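Local coordinates for protein beta-agarase AgaA (Microbulbifer thermotolerans, PDB 3WZ1) that cleaves the beta-1,4-galactosidic linkages of agarose from within the chain through its GH16 catalytic domain, releasing mainly neoagarotetraose, at residues P64-Y68 with Y88-I92; G72-S78 with N262-D267; I133-G137 with Q241-S245; D139-Q143 with I249-E255; Y146-L150 with G179-R183. All coordinates share one frame; numbering follows the deposited sequence. Where two conformers were deposited one is given.

Overall arrangement
All five contacts lie in the beta-jelly-roll catalytic domain. Interactions 1 and 2 are buried and meet at strand 73-80 of interaction 2, which pairs with both strands of interaction 1; yet interaction 2 is a hydrogen-bonded strand pair ending at a sodium ion, whereas interaction 1 joins its segments through an aromatic contact and a water. Interaction 3, also buried, is a network of polar side chains round the predicted proton donor. Interactions 4 and 5 are partly buried contacts between loops and the ends of short helices; each has a salt bridge and donors to backbone carbonyls, and interaction 5 adds a leucine packed on an indole. Arg244 and Gly137 bond interaction 3 to interactions 4 and 5.

Interaction 1: residues P64-Y68 with Y88-I92; sequences PHYSY and YLGSI
Tyr66 lays its ring against Tyr88, and this aromatic contact carries most of the apolar side of the meeting. The CB of Tyr88 stands over the centre of the Tyr66 ring in a CH-pi contact, 3.7 Å from the ring centroid and only 11° off the normal. The two rings themselves are inclined at 45°, and the Tyr66 OH reaches Tyr88 CD2 at 3.6 Å. With its CG anti to the carbonyl carbon (chi1 -69°), Tyr66 brings one ring face to Tyr88 CB; His63 meets both tyrosines edge-to-face and extends the aromatic group. Further on, the Ile92 CG2 methyl rests against Ser67, 3.7 Å from Ser67 OG.

Backbone contact is closest at Gly90, whose CA offers a CA-H...O contact to Tyr66 O at 3.2 Å. Glycine suits this place because a CB would collide with that oxygen. No direct hydrogen bond links the two segments; instead a water bonds to Ser67 OG at 2.8 Å and accepts from Ser91 N at 3.0 Å. The small hydroxyl of serine can meet this water in a buried setting, while Ser91 OG turns elsewhere, to Gly49 O.

Strands 67-70 and 87-94 both pair with strand 73-80 of the jelly roll. With no ladder of backbone bonds between them, the segments meet through ring and methyl packing, the Gly90 CA-H...O contact and one shared water.

Interaction 2: residues G72-S78 with N262-D267; sequences GKLAITS and NTYYVD. With NA (sodium ion), chain B.
Asp267 OD1 is gripped by a sodium ion at 2.4 Å and by Lys73 NZ at 3.0 Å, at one end of an antiparallel strand pair in the beta-jelly roll. Gly72 O and Asp267 O also bind the ion, and Asp4 and Asp28 complete the site. Lys73 bends at chi2 and at chi4 (-83°), bringing its ammonium over the carboxylate plane, 67° out of it. The other oxygen, OD2, forms a salt bridge with Arg107. With an alanine in place of Lys73, OD1 would probably lose its ammonium partner, and a gap would open where CD packs beside Asp267 CA.

Leu74 with Val266 and Ile76 with Tyr264 are hydrogen-bonded pairs, and the bond from Tyr264 N to Ile76 O is nearly straight at 176°. Their side chains share one buried face, where Ile76 and Tyr264 lie side by side, Ile76 CB lying 3.9 Å from Tyr264 CD2. On the other face the small Ala75 sets its CB 4.1 Å from Tyr265 CE1. Past the ladder, hydroxyl residues take over: Thr77 OG1 lies 2.9 Å from Thr263 OG1, and Ser78 OG donates to a lone pair of Asn262 O at 2.8 Å, in the carbonyl plane.

Interaction 3: residues I133-G137 with Q241-S245; sequences IEAYG and QNWRS
Gln241 reaches from the N-cap of helix 242-245 to Glu134 and Tyr136, its chain running from CB through CG in extended form (chi2 -179°) to an amide that works at both ends. At the tip, OE1 accepts a hydrogen bond from Tyr136 OH at 2.6 Å, lying at the edge of that ring, and another from Trp243 NE1 at 2.9 Å. NE2 donates to Glu134 OE2 at 3.0 Å, meeting it from above a carboxylate plane that stands 89° to the amide, and its other hydrogen serves Glu239. A leucine here would probably leave Tyr136 OH and Trp243 NE1 without their common acceptor and Glu134 OE2 without this donor. Glutamine suits its place, carrying acceptor and donor on one rigid group.

Trp243 also turns its edge to the Tyr136 face in an offset edge-to-face pair, CZ2 lying 3.6 Å from Tyr136 CZ, while Arg244 CD packs obliquely against the same ring. Glu134 is the predicted proton donor; its OE1 bonds to His151, while Gln241 holds OE2 and so probably helps position the carboxylate as a second-shell residue. Helix 242-245 sits against the end of strand 128-135, with strand 116-123 touching Tyr136 and Gln241, and Trp173 of strand 173-174 beside Tyr136 and Trp243.

Interaction 4: residues D139-Q143 with I249-E255; sequences DRPGQ and ITPTDAE
Arg140 and Glu255 cross at about a right angle, yet their flat ends come to lie nearly coplanar, guanidinium and carboxylate planes only 23° apart. This permits a side-on, two-nitrogen salt bridge: NE donates to the syn lone pair of Glu255 OE2 at 2.8 Å, nearly straight at 171°, and NH2 donates to Glu255 OE1 at 2.9 Å. Arg140 is fully extended from CG to NE (chi2 -175°), which carries its head group across from the type II turn formed by residues 140-143. A second proton of NH2 goes to Thr250 O at 2.9 Å, from above the carbonyl plane, and NH1 donates to a water that also accepts from Thr250 N.

Thr252 N donates to Glu255 OE1 at 3.0 Å from the same face of the carboxylate as Arg140 NH2, while Thr252 OG1 accepts from Glu255 N; together they make a capping box at the start of helix 253-256. Beside this, Ile249 CD1 and Gln143 NE2 approach from opposite directions to 3.8 Å, with Gln143 OE1 bonded to Arg244.

One arginine thus ties a surface turn to a helix start; its positive charge probably helps keep Glu255 ionised, while that two-point grip and the Thr252 N bond together hold the carboxylate's rotation.

Interaction 5: residues Y146-L150 with G179-R183; sequences YAERL and GTKWR
The turn after helix 144-147 leads into strand 150-158 and here meets the loop that precedes strand 187-195, with Trp182 reaching in between. Leu150 sets its branched end over one face of the indole, the two side chains crossing at about a right angle: its CG stands 3.6 Å from the centroid of the Trp182 five-membered ring, 2° off the normal. Trp182 CG is anti to the carbonyl carbon (chi1 -55°), which turns the ring's face to Leu150 and brings NE1 to Glu148 O at 3.0 Å, a weak hydrogen bond. A broad aromatic suits this buried place, able to pack widely while its N-H still turns to a carbonyl.

In the jelly roll this joins the connection that follows strand 128-135 to the loop leading into strand 187-195; Val189 and Val203, of strands 187-195 and 198-203, also touch Leu150. Ala147 O takes a weak bond from Trp182 N at 3.3 Å and a hydrogen bond from a water at 2.6 Å, the water in turn accepting from Arg183 N. Glu148 and Lys181 run side by side, joined by a salt bridge in which NZ meets OE2 on its anti side at 3.0 Å. Arg183 NH1, bonded to Gly137 O, rests 3.4 Å from Ala147 CB.

Interaction 1: residues P64-Y68 with Y88-I92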
# COMPACT_ATOMS: atom_id res chain seq x y z
N PRO A 64 13.03 -11.24 4.10
CA PRO A 64 12.92 -11.50 2.67
C PRO A 64 12.14 -12.79 2.34
O PRO A 64 11.54 -12.88 1.28
CB PRO A 64 14.39 -11.53 2.19
CG PRO A 64 15.17 -11.82 3.41
CD PRO A 64 14.43 -11.19 4.55
N HIS A 65 12.19 -13.78 3.22
CA HIS A 65 11.54 -15.07 2.92
C HIS A 65 10.04 -15.09 3.21
O HIS A 65 9.42 -16.13 3.11
CB HIS A 65 12.24 -16.21 3.64
CG HIS A 65 13.70 -16.29 3.33
ND1 HIS A 65 14.59 -16.99 4.12
CD2 HIS A 65 14.42 -15.75 2.33
CE1 HIS A 65 15.80 -16.86 3.61
NE2 HIS A 65 15.73 -16.11 2.53
N TYR A 66 9.51 -13.92 3.56
CA TYR A 66 8.06 -13.73 3.81
C TYR A 66 7.38 -12.98 2.66
O TYR A 66 6.23 -12.57 2.79
CB TYR A 66 7.83 -13.10 5.20
CG TYR A 66 8.18 -14.08 6.29
CD1 TYR A 66 9.51 -14.43 6.53
CD2 TYR A 66 7.19 -14.74 7.01
CE1 TYR A 66 9.83 -15.36 7.50
CE2 TYR A 66 7.51 -15.69 7.98
CZ TYR A 66 8.85 -15.98 8.21
OH TYR A 66 9.16 -16.95 9.17
N SER A 67 8.09 -12.85 1.55
CA SER A 67 7.48 -12.48 0.26
C SER A 67 7.84 -13.52 -0.79
O SER A 67 8.93 -14.10 -0.76
CB SER A 67 7.96 -11.09 -0.18
OG SER A 67 9.37 -11.03 -0.30
N TYR A 68 6.92 -13.78 -1.72
CA TYR A 68 7.19 -14.67 -2.84
C TYR A 68 6.13 -14.41 -3.91
O TYR A 68 5.10 -13.78 -3.64
CB TYR A 68 7.18 -16.16 -2.42
CG TYR A 68 5.90 -16.67 -1.83
CD1 TYR A 68 5.64 -16.54 -0.47
CD2 TYR A 68 4.96 -17.28 -2.63
CE1 TYR A 68 4.45 -17.02 0.08
CE2 TYR A 68 3.78 -17.76 -2.08
CZ TYR A 68 3.53 -17.63 -0.74
OH TYR A 68 2.34 -18.10 -0.21
N TYR A 88 7.68 -11.62 11.88
CA TYR A 88 8.29 -11.58 10.57
C TYR A 88 7.22 -11.31 9.53
O TYR A 88 6.18 -11.97 9.52
CB TYR A 88 8.99 -12.90 10.25
CG TYR A 88 10.32 -13.17 10.94
CD1 TYR A 88 11.24 -12.15 11.16
CD2 TYR A 88 10.67 -14.47 11.27
CE1 TYR A 88 12.47 -12.42 11.75
CE2 TYR A 88 11.90 -14.75 11.86
CZ TYR A 88 12.78 -13.71 12.09
OH TYR A 88 14.03 -13.97 12.65
N LEU A 89 7.47 -10.32 8.68
CA LEU A 89 6.50 -9.89 7.65
C LEU A 89 7.16 -9.65 6.30
O LEU A 89 8.30 -9.16 6.22
CB LEU A 89 5.79 -8.59 8.08
CG LEU A 89 4.98 -8.67 9.36
CD1 LEU A 89 4.44 -7.30 9.75
CD2 LEU A 89 3.83 -9.65 9.19
N GLY A 90 6.44 -9.95 5.23
CA GLY A 90 6.92 -9.66 3.90
C GLY A 90 6.93 -8.18 3.58
O GLY A 90 6.13 -7.39 4.11
N SER A 91 7.83 -7.81 2.67
CA SER A 91 7.90 -6.46 2.14
C SER A 91 8.71 -6.46 0.89
O SER A 91 9.77 -7.08 0.85
CB SER A 91 8.54 -5.50 3.15
OG SER A 91 8.63 -4.19 2.61
N ILE A 92 8.23 -5.77 -0.15
CA ILE A 92 9.03 -5.49 -1.34
C ILE A 92 8.89 -4.01 -1.67
O ILE A 92 7.88 -3.36 -1.33
CB ILE A 92 8.65 -6.41 -2.54
CG1 ILE A 92 7.36 -5.94 -3.25
CG2 ILE A 92 8.57 -7.88 -2.12
CD1 ILE A 92 7.13 -6.69 -4.55
O HOH W 1 9.97 -9.77 2.10

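Interaction 2: residues G72-S78 with N262-D267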
# COMPACT_ATOMS: atom_id res chain seq x y z
N GLY A 72 0.27 -16.55 -10.03
CA GLY A 72 -0.25 -15.27 -10.56
C GLY A 72 -0.37 -14.15 -9.52
O GLY A 72 -0.94 -13.09 -9.80
N LYS A 73 0.16 -14.37 -8.33
CA LYS A 73 0.00 -13.41 -7.24
C LYS A 73 1.32 -13.18 -6.54
O LYS A 73 2.10 -14.12 -6.34
CB LYS A 73 -0.96 -13.95 -6.17
CG LYS A 73 -2.31 -14.45 -6.66
CD LYS A 73 -3.19 -13.29 -7.01
CE LYS A 73 -4.59 -13.72 -7.43
NZ LYS A 73 -4.61 -14.12 -8.87
N LEU A 74 1.54 -11.94 -6.12
CA LEU A 74 2.51 -11.67 -5.06
C LEU A 74 1.88 -12.02 -3.72
O LEU A 74 0.76 -11.62 -3.43
CB LEU A 74 2.93 -10.20 -5.09
CG LEU A 74 3.72 -9.66 -3.90
CD1 LEU A 74 5.14 -10.20 -3.89
CD2 LEU A 74 3.75 -8.15 -3.98
N ALA A 75 2.63 -12.76 -2.90
CA ALA A 75 2.21 -13.12 -1.55
C ALA A 75 3.12 -12.45 -0.56
O ALA A 75 4.35 -12.54 -0.68
CB ALA A 75 2.25 -14.63 -1.35
N ILE A 76 2.51 -11.77 0.40
CA ILE A 76 3.15 -11.20 1.56
C ILE A 76 2.62 -11.98 2.75
O ILE A 76 1.43 -11.87 3.10
CB ILE A 76 2.80 -9.71 1.70
CG1 ILE A 76 3.21 -8.89 0.49
CG2 ILE A 76 3.37 -9.14 3.01
CD1 ILE A 76 4.70 -8.86 0.20
N THR A 77 3.49 -12.73 3.42
CA THR A 77 3.04 -13.56 4.53
C THR A 77 3.65 -13.07 5.86
O THR A 77 4.28 -12.01 5.94
CB THR A 77 3.24 -15.05 4.21
OG1 THR A 77 2.49 -15.86 5.13
CG2 THR A 77 4.71 -15.42 4.22
N SER A 78 3.36 -13.82 6.91
CA SER A 78 3.64 -13.44 8.28
C SER A 78 3.97 -14.69 9.09
O SER A 78 3.52 -15.80 8.77
CB SER A 78 2.46 -12.70 8.90
OG SER A 78 1.28 -13.48 8.90
N ASN A 262 -2.97 -15.78 7.25
CA ASN A 262 -1.75 -15.04 7.56
C ASN A 262 -1.09 -14.40 6.35
O ASN A 262 0.02 -13.88 6.45
CB ASN A 262 -0.76 -15.98 8.29
CG ASN A 262 -0.24 -17.11 7.42
OD1 ASN A 262 -0.52 -17.19 6.23
ND2 ASN A 262 0.55 -18.00 8.03
N THR A 263 -1.79 -14.39 5.21
CA THR A 263 -1.17 -13.94 3.97
C THR A 263 -2.03 -12.92 3.24
O THR A 263 -3.25 -13.08 3.12
CB THR A 263 -0.85 -15.14 3.05
OG1 THR A 263 -0.02 -16.06 3.78
CG2 THR A 263 -0.11 -14.70 1.82
N TYR A 264 -1.34 -11.89 2.74
CA TYR A 264 -1.91 -10.77 1.96
C TYR A 264 -1.49 -11.00 0.53
O TYR A 264 -0.32 -11.24 0.26
CB TYR A 264 -1.31 -9.48 2.51
CG TYR A 264 -1.33 -8.19 1.70
CD1 TYR A 264 -2.46 -7.78 0.99
CD2 TYR A 264 -0.24 -7.34 1.71
CE1 TYR A 264 -2.46 -6.59 0.30
CE2 TYR A 264 -0.26 -6.12 1.05
CZ TYR A 264 -1.36 -5.76 0.32
OH TYR A 264 -1.36 -4.54 -0.36
N TYR A 265 -2.44 -10.99 -0.41
CA TYR A 265 -2.17 -11.33 -1.81
C TYR A 265 -2.39 -10.16 -2.72
O TYR A 265 -3.39 -9.45 -2.58
CB TYR A 265 -3.06 -12.48 -2.31
CG TYR A 265 -2.87 -13.77 -1.58
CD1 TYR A 265 -1.86 -14.65 -1.93
CD2 TYR A 265 -3.71 -14.12 -0.53
CE1 TYR A 265 -1.69 -15.85 -1.26
CE2 TYR A 265 -3.53 -15.30 0.15
CZ TYR A 265 -2.53 -16.16 -0.23
OH TYR A 265 -2.35 -17.34 0.48
N VAL A 266 -1.48 -9.97 -3.66
CA VAL A 266 -1.59 -8.88 -4.64
C VAL A 266 -1.60 -9.48 -6.03
O VAL A 266 -0.63 -10.08 -6.47
CB VAL A 266 -0.45 -7.86 -4.44
CG1 VAL A 266 -0.48 -6.79 -5.53
CG2 VAL A 266 -0.56 -7.25 -3.05
N ASP A 267 -2.73 -9.34 -6.72
CA ASP A 267 -2.87 -9.80 -8.11
C ASP A 267 -2.05 -8.94 -9.06
O ASP A 267 -1.42 -9.44 -10.00
CB ASP A 267 -4.36 -9.80 -8.53
CG ASP A 267 -4.61 -10.56 -9.81
OD1 ASP A 267 -3.85 -11.48 -10.15
OD2 ASP A 267 -5.60 -10.22 -10.49
NA NA B . -1.68 -11.40 -11.20

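Interaction 3: residues I133-G137 with Q241-S245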
# COMPACT_ATOMS: atom_id res chain seq x y z
N ILE A 133 -3.46 1.35 -0.49
CA ILE A 133 -4.08 0.35 0.40
C ILE A 133 -3.40 0.43 1.76
O ILE A 133 -2.16 0.28 1.88
CB ILE A 133 -4.03 -1.10 -0.14
CG1 ILE A 133 -4.75 -1.21 -1.48
CG2 ILE A 133 -4.61 -2.08 0.89
CD1 ILE A 133 -4.72 -2.59 -2.09
N GLU A 134 -4.19 0.69 2.79
CA GLU A 134 -3.79 0.50 4.18
C GLU A 134 -5.05 0.08 4.91
O GLU A 134 -5.97 0.87 5.07
CB GLU A 134 -3.20 1.76 4.81
CG GLU A 134 -2.81 1.58 6.26
CD GLU A 134 -2.03 2.74 6.82
OE1 GLU A 134 -2.61 3.85 7.01
OE2 GLU A 134 -0.81 2.59 7.03
N ALA A 135 -5.10 -1.18 5.31
CA ALA A 135 -6.32 -1.71 5.85
C ALA A 135 -6.05 -2.94 6.68
O ALA A 135 -4.99 -3.58 6.53
CB ALA A 135 -7.27 -2.04 4.71
N TYR A 136 -7.00 -3.26 7.56
CA TYR A 136 -6.80 -4.28 8.58
C TYR A 136 -7.94 -5.28 8.40
O TYR A 136 -9.11 -4.94 8.66
CB TYR A 136 -6.77 -3.63 9.98
CG TYR A 136 -5.89 -2.39 9.99
CD1 TYR A 136 -6.39 -1.18 9.53
CD2 TYR A 136 -4.53 -2.44 10.39
CE1 TYR A 136 -5.60 -0.05 9.45
CE2 TYR A 136 -3.74 -1.30 10.34
CZ TYR A 136 -4.27 -0.11 9.85
OH TYR A 136 -3.52 1.04 9.76
N GLY A 137 -7.62 -6.47 7.90
CA GLY A 137 -8.64 -7.43 7.47
C GLY A 137 -9.31 -8.29 8.53
O GLY A 137 -10.29 -8.97 8.23
N GLN A 241 1.76 -2.24 13.30
CA GLN A 241 1.92 -0.80 13.49
C GLN A 241 1.81 -0.43 14.96
O GLN A 241 1.03 -1.03 15.71
CB GLN A 241 0.89 -0.03 12.66
CG GLN A 241 1.05 -0.31 11.16
CD GLN A 241 0.07 0.45 10.30
OE1 GLN A 241 -1.07 0.75 10.71
NE2 GLN A 241 0.48 0.74 9.07
N ASN A 242 2.58 0.57 15.38
CA ASN A 242 2.63 0.92 16.79
C ASN A 242 1.27 1.33 17.39
O ASN A 242 0.97 0.94 18.51
CB ASN A 242 3.61 2.05 17.06
CG ASN A 242 5.05 1.61 16.95
OD1 ASN A 242 5.69 1.20 17.94
ND2 ASN A 242 5.57 1.68 15.77
N TRP A 243 0.46 2.06 16.64
CA TRP A 243 -0.84 2.50 17.18
C TRP A 243 -1.72 1.30 17.53
O TRP A 243 -2.66 1.43 18.31
CB TRP A 243 -1.57 3.49 16.24
CG TRP A 243 -2.16 2.84 15.05
CD1 TRP A 243 -1.50 2.40 13.92
CD2 TRP A 243 -3.53 2.51 14.85
NE1 TRP A 243 -2.38 1.83 13.05
CE2 TRP A 243 -3.64 1.87 13.59
CE3 TRP A 243 -4.69 2.70 15.61
CZ2 TRP A 243 -4.84 1.42 13.08
CZ3 TRP A 243 -5.90 2.26 15.10
CH2 TRP A 243 -5.96 1.61 13.84
N ARG A 244 -1.43 0.13 16.93
CA ARG A 244 -2.12 -1.10 17.27
C ARG A 244 -1.39 -1.86 18.38
O ARG A 244 -1.96 -2.09 19.45
CB ARG A 244 -2.28 -1.99 16.02
CG ARG A 244 -2.89 -1.26 14.81
CD ARG A 244 -3.91 -2.12 14.09
NE ARG A 244 -5.21 -2.04 14.74
CZ ARG A 244 -6.26 -2.80 14.45
NH1 ARG A 244 -7.40 -2.60 15.12
NH2 ARG A 244 -6.19 -3.76 13.54
N SER A 245 -0.14 -2.28 18.15
CA SER A 245 0.52 -3.20 19.07
C SER A 245 1.02 -2.54 20.35
O SER A 245 1.16 -3.24 21.37
CB SER A 245 1.69 -3.95 18.40
OG SER A 245 2.65 -3.06 17.87

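Interaction 4: residues D139-Q143 with I249-E255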
# COMPACT_ATOMS: atom_id res chain seq x y z
N ASP A 139 -11.03 -10.68 11.08
CA ASP A 139 -12.40 -11.10 11.41
C ASP A 139 -12.58 -11.32 12.92
O ASP A 139 -13.59 -11.91 13.34
CB ASP A 139 -12.79 -12.35 10.60
CG ASP A 139 -11.99 -13.62 10.98
OD1 ASP A 139 -11.15 -13.57 11.90
OD2 ASP A 139 -12.20 -14.66 10.30
N ARG A 140 -11.64 -10.85 13.75
CA ARG A 140 -11.80 -10.99 15.22
C ARG A 140 -13.10 -10.37 15.67
O ARG A 140 -13.47 -9.28 15.22
CB ARG A 140 -10.71 -10.27 15.98
CG ARG A 140 -9.38 -11.00 16.07
CD ARG A 140 -8.46 -10.21 16.96
NE ARG A 140 -7.09 -10.70 16.96
CZ ARG A 140 -6.12 -10.17 17.68
NH1 ARG A 140 -6.33 -9.14 18.49
NH2 ARG A 140 -4.90 -10.69 17.59
N PRO A 141 -13.80 -11.02 16.61
CA PRO A 141 -14.90 -10.28 17.23
C PRO A 141 -14.43 -8.98 17.88
O PRO A 141 -13.42 -8.97 18.58
CB PRO A 141 -15.42 -11.27 18.30
CG PRO A 141 -14.95 -12.61 17.88
CD PRO A 141 -13.65 -12.38 17.15
N GLY A 142 -15.14 -7.88 17.64
CA GLY A 142 -14.73 -6.58 18.13
C GLY A 142 -13.86 -5.77 17.17
O GLY A 142 -13.43 -4.64 17.52
N GLN A 143 -13.55 -6.38 16.02
CA GLN A 143 -12.82 -5.69 14.93
C GLN A 143 -13.65 -5.49 13.69
O GLN A 143 -13.11 -5.09 12.64
CB GLN A 143 -11.55 -6.48 14.54
CG GLN A 143 -10.49 -6.51 15.62
CD GLN A 143 -10.05 -5.14 16.03
OE1 GLN A 143 -9.58 -4.35 15.21
NE2 GLN A 143 -10.22 -4.81 17.31
N ILE A 249 -3.08 -4.65 20.46
CA ILE A 249 -3.62 -5.36 19.29
C ILE A 249 -2.46 -5.76 18.37
O ILE A 249 -1.85 -4.92 17.72
CB ILE A 249 -4.65 -4.51 18.52
CG1 ILE A 249 -5.88 -4.26 19.41
CG2 ILE A 249 -5.07 -5.21 17.23
CD1 ILE A 249 -6.99 -3.51 18.71
N THR A 250 -2.20 -7.06 18.33
CA THR A 250 -1.10 -7.65 17.58
C THR A 250 -1.45 -9.12 17.36
O THR A 250 -2.21 -9.71 18.16
CB THR A 250 0.25 -7.44 18.34
OG1 THR A 250 1.37 -7.79 17.50
CG2 THR A 250 0.32 -8.30 19.58
N PRO A 251 -0.93 -9.74 16.29
CA PRO A 251 -1.34 -11.11 16.04
C PRO A 251 -0.96 -12.10 17.14
O PRO A 251 0.10 -11.97 17.76
CB PRO A 251 -0.61 -11.49 14.76
CG PRO A 251 -0.36 -10.19 14.10
CD PRO A 251 -0.09 -9.21 15.19
N THR A 252 -1.80 -13.10 17.32
CA THR A 252 -1.48 -14.21 18.21
C THR A 252 -0.68 -15.27 17.44
O THR A 252 -0.67 -15.32 16.20
CB THR A 252 -2.76 -14.87 18.75
OG1 THR A 252 -3.47 -15.47 17.66
CG2 THR A 252 -3.64 -13.86 19.47
N ASP A 253 -0.01 -16.16 18.18
CA ASP A 253 0.67 -17.27 17.54
C ASP A 253 -0.29 -18.13 16.69
O ASP A 253 0.07 -18.59 15.63
CB ASP A 253 1.32 -18.19 18.59
CG ASP A 253 2.48 -17.56 19.31
OD1 ASP A 253 2.85 -16.40 19.04
OD2 ASP A 253 3.06 -18.25 20.18
N ALA A 254 -1.51 -18.31 17.17
CA ALA A 254 -2.49 -19.13 16.46
C ALA A 254 -2.86 -18.50 15.11
O ALA A 254 -2.99 -19.19 14.12
CB ALA A 254 -3.73 -19.35 17.30
N GLU A 255 -3.01 -17.18 15.09
CA GLU A 255 -3.30 -16.46 13.85
C GLU A 255 -2.13 -16.55 12.88
O GLU A 255 -2.29 -16.83 11.69
CB GLU A 255 -3.63 -15.00 14.16
CG GLU A 255 -4.99 -14.80 14.80
CD GLU A 255 -5.21 -13.43 15.37
OE1 GLU A 255 -4.24 -12.69 15.63
OE2 GLU A 255 -6.39 -13.07 15.56
O HOH W 2 -4.13 -8.50 20.32

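Interaction 5: residues Y146-L150 with G179-R183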
# COMPACT_ATOMS: atom_id res chain seq x y z
N TYR A 146 -13.28 -2.18 11.64
CA TYR A 146 -12.09 -2.07 10.80
C TYR A 146 -12.14 -2.96 9.57
O TYR A 146 -11.65 -2.61 8.48
CB TYR A 146 -10.81 -2.35 11.61
CG TYR A 146 -10.49 -1.21 12.56
CD1 TYR A 146 -9.86 -0.06 12.10
CD2 TYR A 146 -10.84 -1.25 13.91
CE1 TYR A 146 -9.60 1.01 12.93
CE2 TYR A 146 -10.56 -0.19 14.75
CZ TYR A 146 -9.92 0.94 14.26
OH TYR A 146 -9.64 2.00 15.10
N ALA A 147 -12.76 -4.12 9.70
CA ALA A 147 -12.88 -5.06 8.59
C ALA A 147 -13.73 -4.53 7.43
O ALA A 147 -13.61 -5.00 6.31
CB ALA A 147 -13.43 -6.38 9.09
N GLU A 148 -14.57 -3.55 7.72
CA GLU A 148 -15.39 -2.91 6.69
C GLU A 148 -14.81 -1.61 6.16
O GLU A 148 -15.49 -0.91 5.38
CB GLU A 148 -16.82 -2.71 7.20
CG GLU A 148 -17.51 -4.05 7.39
CD GLU A 148 -18.89 -3.99 8.01
OE1 GLU A 148 -19.45 -2.90 8.18
OE2 GLU A 148 -19.40 -5.08 8.33
N ARG A 149 -13.55 -1.29 6.49
CA ARG A 149 -12.98 0.02 6.19
C ARG A 149 -11.65 -0.11 5.40
O ARG A 149 -10.87 -1.02 5.65
CB ARG A 149 -12.76 0.79 7.50
CG ARG A 149 -13.99 0.87 8.43
CD ARG A 149 -14.65 2.21 8.32
NE ARG A 149 -16.10 2.42 8.57
CZ ARG A 149 -17.07 1.58 8.97
NH1 ARG A 149 -16.92 0.30 9.31
NH2 ARG A 149 -18.28 2.10 9.03
N LEU A 150 -11.40 0.84 4.51
CA LEU A 150 -10.07 1.06 3.88
C LEU A 150 -9.58 2.41 4.38
O LEU A 150 -10.31 3.40 4.34
CB LEU A 150 -10.18 1.09 2.36
CG LEU A 150 -10.66 -0.21 1.70
CD1 LEU A 150 -10.99 0.03 0.22
CD2 LEU A 150 -9.64 -1.34 1.87
N GLY A 179 -21.76 -3.07 3.70
CA GLY A 179 -21.22 -4.04 4.66
C GLY A 179 -20.08 -4.91 4.13
O GLY A 179 -19.76 -5.92 4.73
N THR A 180 -19.48 -4.51 3.01
CA THR A 180 -18.41 -5.26 2.37
C THR A 180 -17.22 -5.35 3.32
O THR A 180 -16.78 -4.34 3.85
CB THR A 180 -17.95 -4.57 1.08
OG1 THR A 180 -19.04 -4.61 0.13
CG2 THR A 180 -16.76 -5.27 0.47
N LYS A 181 -16.75 -6.56 3.52
CA LYS A 181 -15.51 -6.80 4.27
C LYS A 181 -14.45 -7.01 3.21
O LYS A 181 -14.45 -8.00 2.49
CB LYS A 181 -15.67 -8.00 5.18
CG LYS A 181 -16.70 -7.77 6.29
CD LYS A 181 -17.32 -9.07 6.73
CE LYS A 181 -18.22 -8.87 7.94
NZ LYS A 181 -19.34 -7.97 7.60
N TRP A 182 -13.55 -6.03 3.13
CA TRP A 182 -12.60 -5.97 2.03
C TRP A 182 -11.73 -7.22 1.94
O TRP A 182 -11.40 -7.66 0.85
CB TRP A 182 -11.75 -4.69 2.13
CG TRP A 182 -12.63 -3.47 2.20
CD1 TRP A 182 -12.97 -2.78 3.31
CD2 TRP A 182 -13.35 -2.87 1.11
NE1 TRP A 182 -13.84 -1.76 2.99
CE2 TRP A 182 -14.10 -1.81 1.65
CE3 TRP A 182 -13.44 -3.15 -0.25
CZ2 TRP A 182 -14.93 -1.00 0.85
CZ3 TRP A 182 -14.23 -2.35 -1.04
CH2 TRP A 182 -14.98 -1.30 -0.49
N ARG A 183 -11.41 -7.82 3.09
CA ARG A 183 -10.62 -9.06 3.13
C ARG A 183 -11.24 -10.26 2.38
O ARG A 183 -10.53 -11.23 2.05
CB ARG A 183 -10.36 -9.49 4.58
CG ARG A 183 -11.66 -9.79 5.32
CD ARG A 183 -11.62 -10.94 6.28
NE ARG A 183 -13.00 -11.20 6.70
CZ ARG A 183 -13.65 -10.59 7.69
NH1 ARG A 183 -13.09 -9.65 8.43
NH2 ARG A 183 -14.91 -10.94 7.96
O HOH W 3 -11.47 -6.31 5.50
O HOH W 4 -17.46 -1.51 3.62